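Local atomic coordinates of SH3 domain-containing protein (Dictyostelium discoideum, PDB entry 4NQI), a protein that remodels membranes through its N-terminal inverse BAR domain in osmoregulation, phagocytosis and cytokinesis, and probably binds phosphatidylinositol lipids. Residues B[33-38]-B[186-191]; B[48-53]-B[91-96]; B[82-87]-B[210-215]; B[101-106]-B[192-197]; B[127-132]-B[171-176]. All coordinates share one frame; numbering follows the deposited sequence.

Contact 1: B[33-38]-B[186-191]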
# COMPACT_ATOMS: atom_id res chain seq x y z
N PRO B 33 5.85 -24.20 14.31
CA PRO B 33 4.50 -23.63 14.31
C PRO B 33 4.47 -22.10 14.24
O PRO B 33 3.60 -21.55 13.56
CB PRO B 33 3.91 -24.11 15.64
CG PRO B 33 5.09 -24.40 16.50
CD PRO B 33 6.14 -24.92 15.57
N LEU B 34 5.39 -21.44 14.93
CA LEU B 34 5.43 -19.98 14.97
C LEU B 34 5.70 -19.35 13.61
O LEU B 34 5.02 -18.40 13.21
CB LEU B 34 6.46 -19.48 16.00
CG LEU B 34 6.06 -19.62 17.48
CD1 LEU B 34 7.13 -19.03 18.40
CD2 LEU B 34 4.72 -18.96 17.73
N PHE B 35 6.69 -19.88 12.89
CA PHE B 35 7.00 -19.38 11.55
C PHE B 35 5.89 -19.70 10.55
O PHE B 35 5.70 -18.97 9.57
CB PHE B 35 8.35 -19.94 11.06
CG PHE B 35 9.54 -19.17 11.56
CD1 PHE B 35 9.93 -18.00 10.93
CD2 PHE B 35 10.27 -19.61 12.66
CE1 PHE B 35 11.02 -17.28 11.38
CE2 PHE B 35 11.36 -18.89 13.11
CZ PHE B 35 11.74 -17.73 12.47
N THR B 36 5.15 -20.78 10.81
CA THR B 36 4.05 -21.17 9.94
C THR B 36 2.85 -20.23 10.11
O THR B 36 2.07 -20.03 9.18
CB THR B 36 3.63 -22.64 10.18
OG1 THR B 36 4.80 -23.47 10.18
CG2 THR B 36 2.69 -23.13 9.09
N GLU B 37 2.71 -19.66 11.30
CA GLU B 37 1.69 -18.65 11.54
C GLU B 37 1.97 -17.38 10.73
O GLU B 37 1.06 -16.76 10.19
CB GLU B 37 1.60 -18.30 13.03
CG GLU B 37 1.02 -19.41 13.89
CD GLU B 37 -0.41 -19.76 13.51
OE1 GLU B 37 -1.27 -18.85 13.54
OE2 GLU B 37 -0.67 -20.93 13.18
N VAL B 38 3.25 -17.01 10.66
CA VAL B 38 3.69 -15.87 9.85
C VAL B 38 3.34 -16.07 8.38
O VAL B 38 2.91 -15.14 7.69
CB VAL B 38 5.21 -15.62 10.00
CG1 VAL B 38 5.67 -14.51 9.08
CG2 VAL B 38 5.56 -15.29 11.45
N ARG B 186 21.21 -19.29 10.52
CA ARG B 186 21.06 -19.47 9.08
C ARG B 186 19.58 -19.60 8.70
O ARG B 186 19.19 -19.20 7.60
CB ARG B 186 21.86 -20.67 8.58
CG ARG B 186 23.37 -20.44 8.57
N LYS B 187 18.78 -20.16 9.60
CA LYS B 187 17.33 -20.22 9.39
C LYS B 187 16.72 -18.82 9.43
O LYS B 187 15.90 -18.47 8.58
CB LYS B 187 16.65 -21.11 10.44
CG LYS B 187 15.13 -21.13 10.30
CD LYS B 187 14.44 -21.94 11.40
CE LYS B 187 12.93 -21.95 11.19
NZ LYS B 187 12.55 -22.51 9.86
N HIS B 188 17.11 -18.04 10.42
CA HIS B 188 16.57 -16.70 10.60
C HIS B 188 17.01 -15.74 9.49
O HIS B 188 16.22 -14.91 9.03
CB HIS B 188 16.98 -16.14 11.97
CG HIS B 188 16.34 -16.85 13.13
ND1 HIS B 188 16.87 -16.82 14.40
CD2 HIS B 188 15.21 -17.59 13.20
CE1 HIS B 188 16.09 -17.52 15.21
NE2 HIS B 188 15.08 -18.00 14.51
N ALA B 189 18.26 -15.85 9.07
CA ALA B 189 18.80 -15.01 8.00
C ALA B 189 18.09 -15.27 6.67
O ALA B 189 17.80 -14.33 5.92
CB ALA B 189 20.29 -15.22 7.85
N THR B 190 17.81 -16.54 6.38
CA THR B 190 17.06 -16.92 5.18
C THR B 190 15.64 -16.36 5.24
O THR B 190 15.10 -15.92 4.22
CB THR B 190 17.01 -18.45 5.02
OG1 THR B 190 18.33 -18.95 4.75
CG2 THR B 190 16.09 -18.85 3.89
N PHE B 191 15.05 -16.37 6.43
CA PHE B 191 13.71 -15.82 6.64
C PHE B 191 13.67 -14.34 6.28
O PHE B 191 12.81 -13.90 5.52
CB PHE B 191 13.28 -16.02 8.10
CG PHE B 191 11.99 -15.34 8.46
CD1 PHE B 191 10.77 -15.92 8.15
CD2 PHE B 191 11.99 -14.11 9.12
CE1 PHE B 191 9.58 -15.29 8.49
CE2 PHE B 191 10.81 -13.48 9.45
CZ PHE B 191 9.60 -14.07 9.14

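Contact 2: B[48-53]-B[91-96]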
# COMPACT_ATOMS: atom_id res chain seq x y z
N GLN B 48 -5.60 -9.96 0.47
CA GLN B 48 -6.27 -8.67 0.66
C GLN B 48 -5.66 -7.58 -0.21
O GLN B 48 -6.35 -6.66 -0.64
CB GLN B 48 -6.24 -8.26 2.14
CG GLN B 48 -7.07 -9.16 3.06
CD GLN B 48 -8.53 -9.23 2.65
OE1 GLN B 48 -9.07 -8.31 2.04
NE2 GLN B 48 -9.18 -10.34 3.00
N ALA B 49 -4.35 -7.69 -0.47
CA ALA B 49 -3.66 -6.74 -1.33
C ALA B 49 -4.18 -6.83 -2.77
O ALA B 49 -4.40 -5.80 -3.42
CB ALA B 49 -2.16 -6.97 -1.29
N GLN B 50 -4.37 -8.05 -3.25
CA GLN B 50 -4.94 -8.27 -4.58
C GLN B 50 -6.36 -7.72 -4.65
O GLN B 50 -6.76 -7.15 -5.66
CB GLN B 50 -4.96 -9.76 -4.92
CG GLN B 50 -3.59 -10.41 -5.08
CD GLN B 50 -3.68 -11.79 -5.70
OE1 GLN B 50 -4.64 -12.10 -6.40
NE2 GLN B 50 -2.68 -12.63 -5.45
N ALA B 51 -7.11 -7.89 -3.56
CA ALA B 51 -8.48 -7.40 -3.48
C ALA B 51 -8.52 -5.88 -3.61
O ALA B 51 -9.33 -5.33 -4.36
CB ALA B 51 -9.12 -7.84 -2.18
N LEU B 52 -7.65 -5.22 -2.86
CA LEU B 52 -7.50 -3.77 -2.94
C LEU B 52 -7.08 -3.34 -4.34
O LEU B 52 -7.52 -2.31 -4.84
CB LEU B 52 -6.49 -3.27 -1.90
CG LEU B 52 -6.23 -1.76 -1.87
CD1 LEU B 52 -7.52 -1.00 -1.57
CD2 LEU B 52 -5.15 -1.41 -0.86
N SER B 53 -6.22 -4.14 -4.97
CA SER B 53 -5.76 -3.86 -6.33
C SER B 53 -6.92 -3.85 -7.32
O SER B 53 -7.05 -2.92 -8.12
CB SER B 53 -4.72 -4.90 -6.75
OG SER B 53 -4.36 -4.74 -8.11
N ARG B 91 0.69 -2.40 -10.17
CA ARG B 91 1.97 -2.64 -9.52
C ARG B 91 1.82 -3.14 -8.08
O ARG B 91 2.69 -3.84 -7.57
CB ARG B 91 2.84 -1.38 -9.55
CG ARG B 91 3.14 -0.88 -10.96
CD ARG B 91 4.07 0.33 -10.95
NE ARG B 91 3.93 1.13 -12.17
CZ ARG B 91 4.95 1.61 -12.87
NH1 ARG B 91 6.20 1.37 -12.50
NH2 ARG B 91 4.71 2.32 -13.96
N ARG B 92 0.71 -2.79 -7.43
CA ARG B 92 0.43 -3.32 -6.10
C ARG B 92 0.18 -4.81 -6.21
O ARG B 92 0.60 -5.58 -5.34
CB ARG B 92 -0.79 -2.63 -5.47
CG ARG B 92 -1.01 -3.04 -4.01
CD ARG B 92 -2.40 -2.68 -3.51
NE ARG B 92 -2.74 -1.29 -3.79
CZ ARG B 92 -2.35 -0.26 -3.04
NH1 ARG B 92 -1.61 -0.46 -1.96
NH2 ARG B 92 -2.71 0.98 -3.37
N ASP B 93 -0.50 -5.22 -7.28
CA ASP B 93 -0.74 -6.64 -7.54
C ASP B 93 0.59 -7.39 -7.69
O ASP B 93 0.76 -8.48 -7.13
CB ASP B 93 -1.61 -6.81 -8.79
CG ASP B 93 -1.90 -8.26 -9.09
OD1 ASP B 93 -2.62 -8.91 -8.30
OD2 ASP B 93 -1.42 -8.76 -10.13
N ASP B 94 1.52 -6.80 -8.43
CA ASP B 94 2.85 -7.39 -8.61
C ASP B 94 3.59 -7.51 -7.29
O ASP B 94 4.33 -8.47 -7.06
CB ASP B 94 3.67 -6.56 -9.61
CG ASP B 94 3.13 -6.64 -11.02
OD1 ASP B 94 2.36 -7.58 -11.32
OD2 ASP B 94 3.48 -5.76 -11.84
N VAL B 95 3.39 -6.53 -6.41
CA VAL B 95 3.95 -6.57 -5.06
C VAL B 95 3.41 -7.77 -4.29
O VAL B 95 4.17 -8.51 -3.66
CB VAL B 95 3.66 -5.26 -4.29
CG1 VAL B 95 3.94 -5.43 -2.81
CG2 VAL B 95 4.48 -4.12 -4.86
N ALA B 96 2.10 -7.98 -4.36
CA ALA B 96 1.46 -9.13 -3.72
C ALA B 96 2.03 -10.45 -4.24
O ALA B 96 2.28 -11.38 -3.46
CB ALA B 96 -0.04 -9.08 -3.92

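Contact 3: B[82-87]-B[210-215]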
# COMPACT_ATOMS: atom_id res chain seq x y z
N ALA B 82 -7.04 8.63 -13.79
CA ALA B 82 -7.42 7.24 -14.00
C ALA B 82 -6.22 6.37 -14.37
O ALA B 82 -6.05 5.28 -13.81
CB ALA B 82 -8.50 7.14 -15.07
N ASP B 83 -5.41 6.84 -15.31
CA ASP B 83 -4.23 6.10 -15.75
C ASP B 83 -3.23 5.89 -14.62
O ASP B 83 -2.60 4.83 -14.53
CB ASP B 83 -3.55 6.83 -16.92
CG ASP B 83 -4.33 6.73 -18.21
OD1 ASP B 83 -5.28 5.92 -18.28
OD2 ASP B 83 -3.98 7.45 -19.17
N ALA B 84 -3.08 6.90 -13.77
CA ALA B 84 -2.14 6.83 -12.66
C ALA B 84 -2.57 5.77 -11.64
O ALA B 84 -1.77 4.93 -11.23
CB ALA B 84 -2.01 8.19 -11.99
N ILE B 85 -3.84 5.81 -11.25
CA ILE B 85 -4.40 4.85 -10.31
C ILE B 85 -4.35 3.43 -10.87
O ILE B 85 -4.02 2.48 -10.16
CB ILE B 85 -5.84 5.23 -9.88
CG1 ILE B 85 -5.82 6.53 -9.07
CG2 ILE B 85 -6.47 4.11 -9.06
CD1 ILE B 85 -7.17 6.91 -8.48
N LYS B 86 -4.65 3.28 -12.16
CA LYS B 86 -4.58 1.97 -12.80
C LYS B 86 -3.16 1.40 -12.75
O LYS B 86 -2.95 0.27 -12.30
CB LYS B 86 -5.05 2.05 -14.26
CG LYS B 86 -5.03 0.70 -14.97
N ASP B 87 -2.19 2.19 -13.20
CA ASP B 87 -0.80 1.76 -13.20
C ASP B 87 -0.29 1.39 -11.80
O ASP B 87 0.41 0.40 -11.64
CB ASP B 87 0.09 2.83 -13.84
CG ASP B 87 -0.10 2.91 -15.34
OD1 ASP B 87 -0.61 1.94 -15.93
OD2 ASP B 87 0.28 3.95 -15.94
N MSE B 210 4.65 8.28 -5.06
CA MSE B 210 5.05 9.67 -4.82
C MSE B 210 5.30 10.40 -6.14
O MSE B 210 4.86 11.53 -6.32
CB MSE B 210 6.30 9.74 -3.94
CG MSE B 210 6.13 9.18 -2.54
SE MSE B 210 7.77 9.24 -1.49
CE MSE B 210 7.95 11.17 -1.33
N SER B 211 6.01 9.74 -7.05
CA SER B 211 6.33 10.32 -8.35
C SER B 211 5.07 10.61 -9.17
O SER B 211 4.95 11.69 -9.76
CB SER B 211 7.25 9.39 -9.13
OG SER B 211 7.57 9.93 -10.40
N LYS B 212 4.14 9.66 -9.20
CA LYS B 212 2.93 9.80 -10.01
C LYS B 212 1.92 10.80 -9.43
O LYS B 212 1.49 11.72 -10.12
CB LYS B 212 2.25 8.44 -10.23
CG LYS B 212 2.90 7.59 -11.31
CD LYS B 212 1.90 6.60 -11.91
CE LYS B 212 2.55 5.73 -12.98
NZ LYS B 212 3.05 6.52 -14.14
N PHE B 213 1.55 10.60 -8.17
CA PHE B 213 0.51 11.42 -7.54
C PHE B 213 0.88 12.90 -7.41
O PHE B 213 0.00 13.76 -7.32
CB PHE B 213 0.10 10.83 -6.18
CG PHE B 213 -0.86 9.67 -6.29
CD1 PHE B 213 -1.37 9.29 -7.52
CD2 PHE B 213 -1.25 8.97 -5.16
CE1 PHE B 213 -2.25 8.23 -7.62
CE2 PHE B 213 -2.14 7.90 -5.25
CZ PHE B 213 -2.64 7.53 -6.49
N SER B 214 2.18 13.20 -7.40
CA SER B 214 2.64 14.58 -7.37
C SER B 214 2.33 15.29 -8.69
O SER B 214 1.96 16.46 -8.71
CB SER B 214 4.14 14.65 -7.08
OG SER B 214 4.42 14.23 -5.76
N THR B 215 2.49 14.56 -9.80
CA THR B 215 2.17 15.10 -11.12
C THR B 215 0.67 15.40 -11.25
O THR B 215 0.29 16.42 -11.82
CB THR B 215 2.62 14.14 -12.24
OG1 THR B 215 4.00 13.80 -12.06
CG2 THR B 215 2.45 14.79 -13.60

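Contact 4: B[101-106]-B[192-197]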
# COMPACT_ATOMS: atom_id res chain seq x y z
N ASN B 101 5.46 -15.36 -4.16
CA ASN B 101 6.46 -16.15 -4.89
C ASN B 101 7.85 -16.15 -4.24
O ASN B 101 8.58 -17.14 -4.33
CB ASN B 101 6.57 -15.66 -6.33
CG ASN B 101 5.28 -15.84 -7.11
OD1 ASN B 101 4.54 -16.80 -6.90
ND2 ASN B 101 5.01 -14.91 -8.03
N GLU B 102 8.21 -15.04 -3.60
CA GLU B 102 9.56 -14.86 -3.07
C GLU B 102 9.67 -15.11 -1.57
O GLU B 102 10.77 -15.34 -1.06
CB GLU B 102 10.09 -13.46 -3.40
CG GLU B 102 10.02 -13.08 -4.87
CD GLU B 102 11.15 -13.67 -5.69
OE1 GLU B 102 12.00 -14.37 -5.11
OE2 GLU B 102 11.19 -13.42 -6.92
N PHE B 103 8.54 -15.07 -0.86
CA PHE B 103 8.55 -15.36 0.58
C PHE B 103 7.69 -16.56 0.99
O PHE B 103 8.21 -17.56 1.48
CB PHE B 103 8.12 -14.14 1.40
CG PHE B 103 7.93 -14.43 2.86
CD1 PHE B 103 9.02 -14.81 3.65
CD2 PHE B 103 6.68 -14.35 3.45
CE1 PHE B 103 8.85 -15.09 5.00
CE2 PHE B 103 6.51 -14.63 4.80
CZ PHE B 103 7.60 -15.00 5.57
N ILE B 104 6.38 -16.44 0.79
CA ILE B 104 5.41 -17.43 1.27
C ILE B 104 5.72 -18.87 0.85
O ILE B 104 5.92 -19.74 1.70
CB ILE B 104 3.97 -17.05 0.86
CG1 ILE B 104 3.51 -15.82 1.64
CG2 ILE B 104 3.01 -18.21 1.09
CD1 ILE B 104 2.28 -15.15 1.06
N THR B 105 5.77 -19.12 -0.46
CA THR B 105 6.07 -20.45 -0.97
C THR B 105 7.49 -20.95 -0.65
O THR B 105 7.66 -22.09 -0.21
CB THR B 105 5.76 -20.58 -2.49
OG1 THR B 105 4.46 -20.04 -2.77
CG2 THR B 105 5.81 -22.03 -2.93
N PRO B 106 8.53 -20.10 -0.86
CA PRO B 106 9.88 -20.59 -0.54
C PRO B 106 10.14 -20.82 0.95
O PRO B 106 10.93 -21.70 1.29
CB PRO B 106 10.79 -19.48 -1.06
CG PRO B 106 9.98 -18.78 -2.09
CD PRO B 106 8.58 -18.82 -1.58
N LEU B 192 14.62 -13.58 6.83
CA LEU B 192 14.71 -12.15 6.56
C LEU B 192 15.08 -11.88 5.10
O LEU B 192 14.51 -10.98 4.46
CB LEU B 192 15.72 -11.48 7.49
CG LEU B 192 15.33 -11.39 8.97
CD1 LEU B 192 16.46 -10.80 9.81
CD2 LEU B 192 14.06 -10.55 9.13
N SER B 193 16.01 -12.66 4.57
CA SER B 193 16.47 -12.51 3.19
C SER B 193 15.32 -12.68 2.19
O SER B 193 15.27 -12.01 1.16
CB SER B 193 17.57 -13.52 2.88
OG SER B 193 18.10 -13.34 1.58
N GLN B 194 14.40 -13.58 2.51
CA GLN B 194 13.23 -13.81 1.66
C GLN B 194 12.19 -12.71 1.85
O GLN B 194 11.61 -12.24 0.88
CB GLN B 194 12.63 -15.20 1.94
CG GLN B 194 13.49 -16.35 1.41
CD GLN B 194 13.05 -17.71 1.93
OE1 GLN B 194 12.22 -17.80 2.84
NE2 GLN B 194 13.62 -18.77 1.36
N PHE B 195 11.97 -12.30 3.10
CA PHE B 195 11.02 -11.23 3.38
C PHE B 195 11.47 -9.91 2.74
O PHE B 195 10.64 -9.09 2.35
CB PHE B 195 10.82 -11.05 4.90
CG PHE B 195 9.50 -10.44 5.27
CD1 PHE B 195 8.36 -11.22 5.37
CD2 PHE B 195 9.40 -9.07 5.52
CE1 PHE B 195 7.14 -10.66 5.71
CE2 PHE B 195 8.18 -8.51 5.86
CZ PHE B 195 7.05 -9.30 5.95
N ASN B 196 12.78 -9.72 2.63
CA ASN B 196 13.36 -8.52 2.02
C ASN B 196 12.88 -8.26 0.58
O ASN B 196 12.83 -7.11 0.15
CB ASN B 196 14.89 -8.59 2.04
CG ASN B 196 15.47 -8.31 3.41
OD1 ASN B 196 14.78 -7.84 4.31
ND2 ASN B 196 16.76 -8.58 3.56
N GLN B 197 12.55 -9.32 -0.14
CA GLN B 197 12.07 -9.19 -1.52
C GLN B 197 10.77 -8.40 -1.57
O GLN B 197 10.55 -7.59 -2.47
CB GLN B 197 11.88 -10.56 -2.16
CG GLN B 197 13.11 -11.46 -2.07
CD GLN B 197 14.33 -10.84 -2.70
OE1 GLN B 197 14.27 -10.29 -3.80
NE2 GLN B 197 15.46 -10.91 -2.00

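Contact 5: B[127-132]-B[171-176]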
# COMPACT_ATOMS: atom_id res chain seq x y z
N LYS B 127 23.78 -40.11 19.08
CA LYS B 127 24.69 -41.18 18.68
C LYS B 127 26.14 -40.88 19.06
O LYS B 127 26.80 -41.70 19.71
CB LYS B 127 24.58 -41.43 17.17
CG LYS B 127 25.19 -42.74 16.70
CD LYS B 127 25.10 -42.88 15.19
CE LYS B 127 25.82 -41.73 14.49
NZ LYS B 127 27.24 -41.63 14.92
N ASP B 128 26.63 -39.71 18.67
CA ASP B 128 28.01 -39.31 18.96
C ASP B 128 28.27 -39.20 20.46
O ASP B 128 29.36 -39.53 20.94
CB ASP B 128 28.35 -37.97 18.28
CG ASP B 128 28.54 -38.11 16.79
OD1 ASP B 128 28.74 -39.25 16.31
OD2 ASP B 128 28.49 -37.08 16.08
N ARG B 129 27.27 -38.73 21.20
CA ARG B 129 27.40 -38.59 22.65
C ARG B 129 27.34 -39.96 23.33
O ARG B 129 28.01 -40.19 24.34
CB ARG B 129 26.30 -37.68 23.20
CG ARG B 129 26.67 -37.00 24.51
CD ARG B 129 26.09 -35.60 24.60
NE ARG B 129 24.76 -35.58 25.21
CZ ARG B 129 24.55 -35.44 26.51
NH1 ARG B 129 25.57 -35.32 27.35
NH2 ARG B 129 23.31 -35.42 26.99
N ASP B 130 26.55 -40.87 22.77
CA ASP B 130 26.46 -42.23 23.28
C ASP B 130 27.70 -43.04 22.91
O ASP B 130 28.20 -43.82 23.72
CB ASP B 130 25.20 -42.94 22.79
CG ASP B 130 23.96 -42.53 23.54
OD1 ASP B 130 24.08 -41.95 24.64
OD2 ASP B 130 22.85 -42.78 23.02
N GLN B 131 28.18 -42.87 21.68
CA GLN B 131 29.41 -43.52 21.27
C GLN B 131 30.55 -43.10 22.19
O GLN B 131 31.35 -43.92 22.61
CB GLN B 131 29.75 -43.20 19.80
N MSE B 132 30.60 -41.81 22.52
CA MSE B 132 31.63 -41.27 23.40
C MSE B 132 31.52 -41.84 24.81
O MSE B 132 32.54 -42.10 25.46
CB MSE B 132 31.55 -39.75 23.45
CG MSE B 132 32.90 -39.09 23.46
SE MSE B 132 33.89 -39.57 21.87
CE MSE B 132 35.31 -38.27 22.01
N GLN B 171 35.23 -31.52 23.41
CA GLN B 171 35.37 -30.78 22.16
C GLN B 171 34.25 -31.11 21.19
O GLN B 171 33.98 -30.35 20.26
CB GLN B 171 36.73 -31.06 21.52
CG GLN B 171 37.62 -29.84 21.47
CD GLN B 171 36.84 -28.58 21.18
OE1 GLN B 171 36.39 -28.35 20.06
NE2 GLN B 171 36.67 -27.74 22.20
N LEU B 172 33.60 -32.25 21.42
CA LEU B 172 32.43 -32.63 20.64
C LEU B 172 31.22 -31.81 21.07
O LEU B 172 30.46 -31.33 20.22
CB LEU B 172 32.13 -34.12 20.80
CG LEU B 172 30.82 -34.61 20.18
CD1 LEU B 172 30.83 -34.43 18.67
CD2 LEU B 172 30.55 -36.07 20.54
N ASN B 173 31.04 -31.64 22.38
CA ASN B 173 29.94 -30.85 22.91
C ASN B 173 29.97 -29.41 22.41
O ASN B 173 28.94 -28.85 22.03
CB ASN B 173 29.94 -30.86 24.44
CG ASN B 173 29.75 -32.25 25.02
OD1 ASN B 173 29.26 -33.16 24.35
ND2 ASN B 173 30.13 -32.42 26.28
N ALA B 174 31.16 -28.81 22.41
CA ALA B 174 31.34 -27.43 21.97
C ALA B 174 31.16 -27.28 20.46
O ALA B 174 30.60 -26.29 19.98
CB ALA B 174 32.70 -26.91 22.40
N ASN B 175 31.64 -28.27 19.70
CA ASN B 175 31.45 -28.29 18.25
C ASN B 175 29.97 -28.40 17.89
O ASN B 175 29.49 -27.74 16.97
CB ASN B 175 32.23 -29.45 17.61
CG ASN B 175 33.71 -29.13 17.45
OD1 ASN B 175 34.10 -27.97 17.31
ND2 ASN B 175 34.53 -30.18 17.44
N LYS B 176 29.25 -29.25 18.62
CA LYS B 176 27.82 -29.45 18.40
C LYS B 176 27.00 -28.24 18.81
O LYS B 176 25.90 -28.03 18.31
CB LYS B 176 27.33 -30.69 19.16
CG LYS B 176 27.85 -32.01 18.62
CD LYS B 176 27.60 -32.14 17.13
CE LYS B 176 27.85 -33.56 16.65
NZ LYS B 176 27.04 -34.53 17.42

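Contact 1: B[33-38]-B[186-191]
Phe35 reaches from helix 15-64 into an aromatic cluster with His188 and Phe191 of helix 152-224. Its CB points at the partner helix, and with CG anti to the carbonyl carbon (chi1 -83°) the ring bridges axes 13.4 Å apart. Along one side of the ring, CD1 and CE1 meet Phe191; CE1 stands over a face of that ring, 3.5 Å from Phe191 CD1, in a T-shaped stack with planes at 73°. On the other side CD2 lies 3.8 Å from Lys187 CE, whose methylene makes an off-centre CH-pi contact. Lys187 NZ sits over the Phe35 face, 5.0 Å from the ring centroid, a cation-pi approach made while its salt bridge goes to Asp114. The two nearly parallel helices, first and third of the I-BAR bundle, are bridged here mainly by Phe35 and Phe191. At the tip, Phe35 CZ is 3.5 Å from His188 CD2, the two rings rim to rim. With an alanine here in place of Phe35, a gap would probably open between the helices, and Lys187 would lose the ring face under its NZ. Val38 CG1 closes on the edge of the Phe191 ring, 4.0 Å from Phe191 CZ, while Phe78 of the second subunit meets both His188 and Phe191.

Contact 2: B[48-53]-B[91-96]
Arg92 has the most surface buried here, and it lies flat against Leu52. Its chain leaves with CG anti to the backbone N (chi1 -173°) and bends at chi3 (-50°), which brings a face of the guanidinium against the leucine: Leu52 CD2 sits over the centre of that face, 3.7 Å from Arg92 CZ. Arg92 CD also rests 3.7 Å from Ala49 O. NE forms a salt bridge with Glu89, about one turn earlier on its own helix, and NH1 hydrogen-bonds a bound PEG, probably from the crystallisation liquor. A serine in place of Arg92 would probably remove the flat group that Leu52 CD2 rests on and leave the Glu89 carboxylate without this mate.

Asp93 is next in burial. Its CB lies 3.5 Å from Ser53 OG, whose hydroxyl is hydrogen-bonded to Glu89 O. Asp93 OD1 comes 3.7 Å from Gln50 CG, while OD2 forms a salt bridge with Lys97. About a turn along, the small Ala49 and Ala96 touch, CB to CB at 4.0 Å, and allow axes only 8.6 Å apart.

The pair joins antiparallel helices 15-64 and 72-140. Val95 packs on helix 152-224, and Tyr45 of the second subunit packs on both Leu52 and Arg92, so the contact borders the dimer interface.

Contact 3: B[82-87]-B[210-215]
Segments 82-87 and 210-215 of helices 72-140 and 152-224 run antiparallel at 166° with axes 10.1 Å apart, and the backbones come nearest at Ala84 and Lys212, whose CA atoms are 6.4 Å apart. Lys212 spans the more exposed side of the contact. Its CG lies anti to the carbonyl carbon (chi1 -79°), and the chain passes the Ala84 backbone, Lys212 CD being 4.1 Å from Ala84 O, before it bends at its end. There Lys212 CE packs 3.9 Å from Asp87 CB, the two side chains meeting at about a right angle. Lys212 NZ stays 4.2 Å from Asp87 OD2, too far for a salt bridge, so any attraction is probably loose, and the aliphatic carbons of the lysine make the actual touch.

On the inner side Phe213 brings one corner of its ring, CE1, to segment 82-87. Ala84 CB approaches the ring edge near its plane, 4.4 Å from Phe213 CE1, and Ile85 CG1 is 4.2 Å from the same carbon. The short Ala84 side chain is consistent with the ring edge lying this near the helix.

Both segments sit in the helical bundle, with Ile85 also packing on Leu63 of helix 15-64 and Phe213 on Leu88 of helix 72-140. The second subunit covers this inner layer: its Phe195 packs on Ile85 and its Leu199 on Phe213.

Contact 4: B[101-106]-B[192-197]
Phe195 drives the edge of its ring into the face of Phe103 in a T-shaped stack, with centroids 5.1 Å apart and planes at 85°. Phe195 CD1 stands over the centre of the Phe103 ring, close to every ring carbon and 3.9 Å from Phe103 CZ. Both rings leave their helices with CG anti to the backbone N, at chi1 173° for Phe103, which turns them to the same inner side of the helix pair.

Gln194 packs beside this stack. Its CB lies at the edge of the Phe103 ring, 4.0 Å from Phe103 CD1, and also 3.5 Å from Glu102 O. The extended chain then runs along segment 101-106 until the amide reaches the proline, Gln194 NE2 being 3.8 Å from Pro106 CB. Toward the outer side, Glu102 CB meets Gln197 CB at 3.6 Å, an aliphatic touch between two polar residues whose chains both bend at chi2.

Farther out, Asn107 holds the Gln194 amide through a hydrogen bond to OE1. Val38 and Ala42 of helix 15-64 pack on the Phe103 ring, and Leu81 of the second subunit packs on Phe195.

The backbones come very near, Phe103 CA lying 5.0 Å from Gln194 CA, and the N-to-C directions of the segments are 138° apart, well off antiparallel, where segment 101-106 has a wider pi-type turn and a kink at Pro106. This is aromatic core packing at a bend in a long helix pair, within the elongated helical dimer of the I-BAR domain.

Contact 5: B[127-132]-B[171-176]
The charged part of this contact centres on Asp128, which faces two lysines. Lys176 reaches across from the other helix and donates from NZ to Asp128 OD2 at 3.2 Å, a salt bridge that comes in on the anti side of the carboxylate, 17° out of its plane. Lys127 takes the other oxygen from its own helix, NZ to Asp128 OD1 at 3.1 Å, approaching from above the carboxylate plane. With one ammonium on each oxygen, the network would favour a charged carboxylate and restrain its rotation. The Lys176 chain bends at chi2 and again at chi4, which carries its NZ to the aspartate at about a right angle to that side chain.

The apolar part belongs to Leu172. Its CG is anti to the backbone N (chi1 172°), and one branch, CD2, lies 3.7 Å from Asp128 CB and equally near Asp128 O, covering the foot of the aspartate. A looser touch between a carbon and an oxygen is made by Arg129 CD, 4.0 Å from Asn173 OD1.

The segments are antiparallel at 174°, with axes 10.9 Å apart, in a region predicted to form coiled coil. Beside them runs the start of helix 15-64: Ile17 packs against Arg129 and Asn173, while Phe121 and Tyr125 of helix 72-140 pack on Lys176.

All five contacts lie along one elongated bundle made by helices 15-64, 72-140 and 152-224. Contacts 1 and 4 form a continuous aromatic core near its middle: their centres are 10 Å apart, and Phe191 CE1 of contact 1 lies 3.5 Å from Phe103 CZ of contact 4. Contact 2 sits about 16 Å, centre to centre, from both contact 4 and contact 3, and touches contact 3 where Arg91 NH2 is 4.2 Å from Lys212 CE. Contact 5 lies far along the other arm, its centre about 62 Å from that of contact 3. Contacts 1 to 4 all have the second subunit packed on them, whereas contact 5 meets it little.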